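DNA polymerase sliding clamp 2 (Thermococcus kodakarensis, PDB 3LX2) probably serves as a homotrimeric ring-shaped sliding clamp that encircles DNA and tethers the replicative polymerase and other proteins to it. Local coordinates at residues A[3-8]-A[56-61]. Numbering follows the deposited sequence.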
loop_
_atom_site.group_PDB
_atom_site.type_symbol
_atom_site.label_atom_id
_atom_site.label_comp_id
_atom_site.label_asym_id
_atom_site.label_seq_id
_atom_site.Cartn_x
_atom_site.Cartn_y
_atom_site.Cartn_z
ATOM N N PHE A 3 30.427 19.689 15.364
ATOM C CA PHE A 3 30.362 19.617 13.910
ATOM C C PHE A 3 29.060 20.118 13.295
ATOM O O PHE A 3 28.046 20.248 13.963
ATOM C CB PHE A 3 30.670 18.188 13.426
ATOM C CG PHE A 3 29.667 17.170 13.865
ATOM C CD1 PHE A 3 28.453 17.026 13.191
ATOM C CD2 PHE A 3 29.926 16.349 14.942
ATOM C CE1 PHE A 3 27.510 16.065 13.594
ATOM C CE2 PHE A 3 29.003 15.373 15.342
ATOM C CZ PHE A 3 27.789 15.235 14.658
ATOM N N GLU A 4 29.138 20.384 12.007
ATOM C CA GLU A 4 28.002 20.686 11.185
ATOM C C GLU A 4 28.244 20.043 9.812
ATOM O O GLU A 4 29.139 20.447 9.091
ATOM C CB GLU A 4 27.781 22.207 11.042
ATOM C CG GLU A 4 26.618 22.491 10.124
ATOM C CD GLU A 4 25.948 23.854 10.319
ATOM O OE1 GLU A 4 25.558 24.181 11.467
ATOM O OE2 GLU A 4 25.766 24.569 9.284
ATOM N N ILE A 5 27.410 19.075 9.459
ATOM C CA ILE A 5 27.521 18.341 8.231
ATOM C C ILE A 5 26.183 18.431 7.506
ATOM O O ILE A 5 25.120 18.296 8.127
ATOM C CB ILE A 5 27.844 16.851 8.564
ATOM C CG1 ILE A 5 29.318 16.721 8.937
ATOM C CG2 ILE A 5 27.487 15.900 7.427
ATOM C CD1 ILE A 5 29.677 15.379 9.658
ATOM N N VAL A 6 26.234 18.623 6.196
ATOM C CA VAL A 6 25.048 18.783 5.408
ATOM C C VAL A 6 25.110 17.810 4.250
ATOM O O VAL A 6 26.089 17.841 3.471
ATOM C CB VAL A 6 24.948 20.196 4.807
ATOM C CG1 VAL A 6 23.674 20.306 4.058
ATOM C CG2 VAL A 6 25.026 21.313 5.893
ATOM N N PHE A 7 24.093 16.947 4.143
ATOM C CA PHE A 7 24.000 16.025 3.024
ATOM C C PHE A 7 22.782 16.410 2.184
ATOM O O PHE A 7 21.735 16.704 2.710
ATOM C CB PHE A 7 23.953 14.566 3.550
ATOM C CG PHE A 7 24.078 13.491 2.469
ATOM C CD1 PHE A 7 25.260 13.316 1.746
ATOM C CD2 PHE A 7 23.010 12.619 2.198
ATOM C CE1 PHE A 7 25.379 12.273 0.735
ATOM C CE2 PHE A 7 23.110 11.574 1.219
ATOM C CZ PHE A 7 24.297 11.398 0.487
ATOM N N ASP A 8 22.884 16.412 0.875
ATOM C CA ASP A 8 21.763 16.962 0.093
ATOM C C ASP A 8 20.611 16.005 -0.188
ATOM O O ASP A 8 19.690 16.338 -0.949
ATOM C CB ASP A 8 22.242 17.589 -1.208
ATOM C CG ASP A 8 22.869 16.588 -2.101
ATOM O OD1 ASP A 8 22.696 15.381 -1.827
ATOM O OD2 ASP A 8 23.509 16.994 -3.085
ATOM N N MET A 56 33.947 14.479 1.083
ATOM C CA MET A 56 33.541 14.940 -0.276
ATOM C C MET A 56 32.062 14.616 -0.677
ATOM O O MET A 56 31.508 15.236 -1.597
ATOM C CB MET A 56 34.511 14.454 -1.371
ATOM C CG MET A 56 34.257 13.045 -1.862
ATOM S SD MET A 56 35.284 12.589 -3.319
ATOM C CE MET A 56 36.865 12.673 -2.423
ATOM N N LEU A 57 31.438 13.647 0.014
ATOM C CA LEU A 57 30.046 13.242 -0.269
ATOM C C LEU A 57 29.012 14.267 0.171
ATOM O O LEU A 57 27.869 14.270 -0.296
ATOM C CB LEU A 57 29.768 11.887 0.422
ATOM C CG LEU A 57 30.181 10.648 -0.357
ATOM C CD1 LEU A 57 30.025 9.480 0.547
ATOM C CD2 LEU A 57 29.231 10.545 -1.522
ATOM N N PHE A 58 29.432 15.156 1.050
ATOM C CA PHE A 58 28.536 16.068 1.761
ATOM C C PHE A 58 28.544 17.491 1.175
ATOM O O PHE A 58 29.618 17.972 0.891
ATOM C CB PHE A 58 28.949 16.064 3.256
ATOM C CG PHE A 58 28.800 14.710 3.909
ATOM C CD1 PHE A 58 27.600 14.342 4.516
ATOM C CD2 PHE A 58 29.837 13.765 3.861
ATOM C CE1 PHE A 58 27.449 13.042 5.122
ATOM C CE2 PHE A 58 29.694 12.467 4.454
ATOM C CZ PHE A 58 28.489 12.110 5.073
ATOM N N SER A 59 27.386 18.158 0.989
ATOM C CA SER A 59 27.398 19.565 0.533
ATOM C C SER A 59 28.252 20.500 1.395
ATOM O O SER A 59 28.978 21.325 0.860
ATOM C CB SER A 59 26.022 20.178 0.468
ATOM O OG SER A 59 25.064 19.245 0.102
ATOM N N LYS A 60 28.113 20.420 2.708
ATOM C CA LYS A 60 28.976 21.169 3.637
ATOM C C LYS A 60 29.488 20.172 4.655
ATOM O O LYS A 60 28.780 19.350 5.163
ATOM C CB LYS A 60 28.257 22.322 4.368
ATOM C CG LYS A 60 27.559 23.371 3.471
ATOM C CD LYS A 60 28.377 24.639 3.277
ATOM C CE LYS A 60 28.378 25.136 1.792
ATOM N NZ LYS A 60 29.144 26.478 1.509
ATOM N N TYR A 61 30.753 20.209 4.935
ATOM C CA TYR A 61 31.252 19.288 5.867
ATOM C C TYR A 61 32.151 20.126 6.684
ATOM O O TYR A 61 32.997 20.806 6.122
ATOM C CB TYR A 61 32.072 18.237 5.155
ATOM C CG TYR A 61 32.413 17.111 6.085
ATOM C CD1 TYR A 61 31.541 16.034 6.220
ATOM C CD2 TYR A 61 33.604 17.112 6.839
ATOM C CE1 TYR A 61 31.830 14.985 7.065
ATOM C CE2 TYR A 61 33.899 16.069 7.686
ATOM C CZ TYR A 61 33.000 15.003 7.797
ATOM O OH TYR A 61 33.226 13.933 8.633
HETATM O O HOH W 1 25.297 15.997 0.008
#
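V6 and K60 form the antiparallel hydrogen-bonded pair that joins strand 3-7 to strand 60-63, an outermost strand of its sheet within the chain. V6 N donates to K60 O at 2.8 Å with an N-H...O angle of 159°; the return bond, K60 N to V6 O, is weak at 3.4 Å. S59 and K60 both face V6, a classic beta bulge, and the N of S59 approaches V6 O to 2.8 Å. Next to the pair, the CA-H of I5 also points at K60 O, giving that carbonyl a second, softer donor.

Side chains part onto two faces. On the one with V6 and K60, CG2 of V6 lies alongside CB of K60 (3.7 Å), while the lysine chain bends away. On the other face, I5 sits between two rings: its CD1 and CG1 pack against CD1 and CE1 of Y61, and chi1 of -77° puts CG1 beside the backbone N and leaves CG2 anti to it, where it reaches CD1 of F58 at 3.3 Å. F58 also receives the edge of F7 toward its face in an offset edge-to-face pair, centroids 5.5 Å apart and planes at 60°. I36 of strand 35-41 touches both I5 and F58, tying this cluster to the neighbouring sheet.

Polar groups border the aromatic ones. V6 O lies at the edge of the F58 ring, in its plane, and L57 O near the plane of F7, 3.4 Å from CE1. One water accepts from D8 N, donates to L57 O and bonds S59 OG, bridging the segments where the strand pairing has ended. The D8 carboxylate pairs with R235, and Y61 OH bonds N32 O.

Around the bulge the backbone bonding is uneven, so packing of I5 and F7 probably carries much of this join, while E4 with S62 continues the strand pairing.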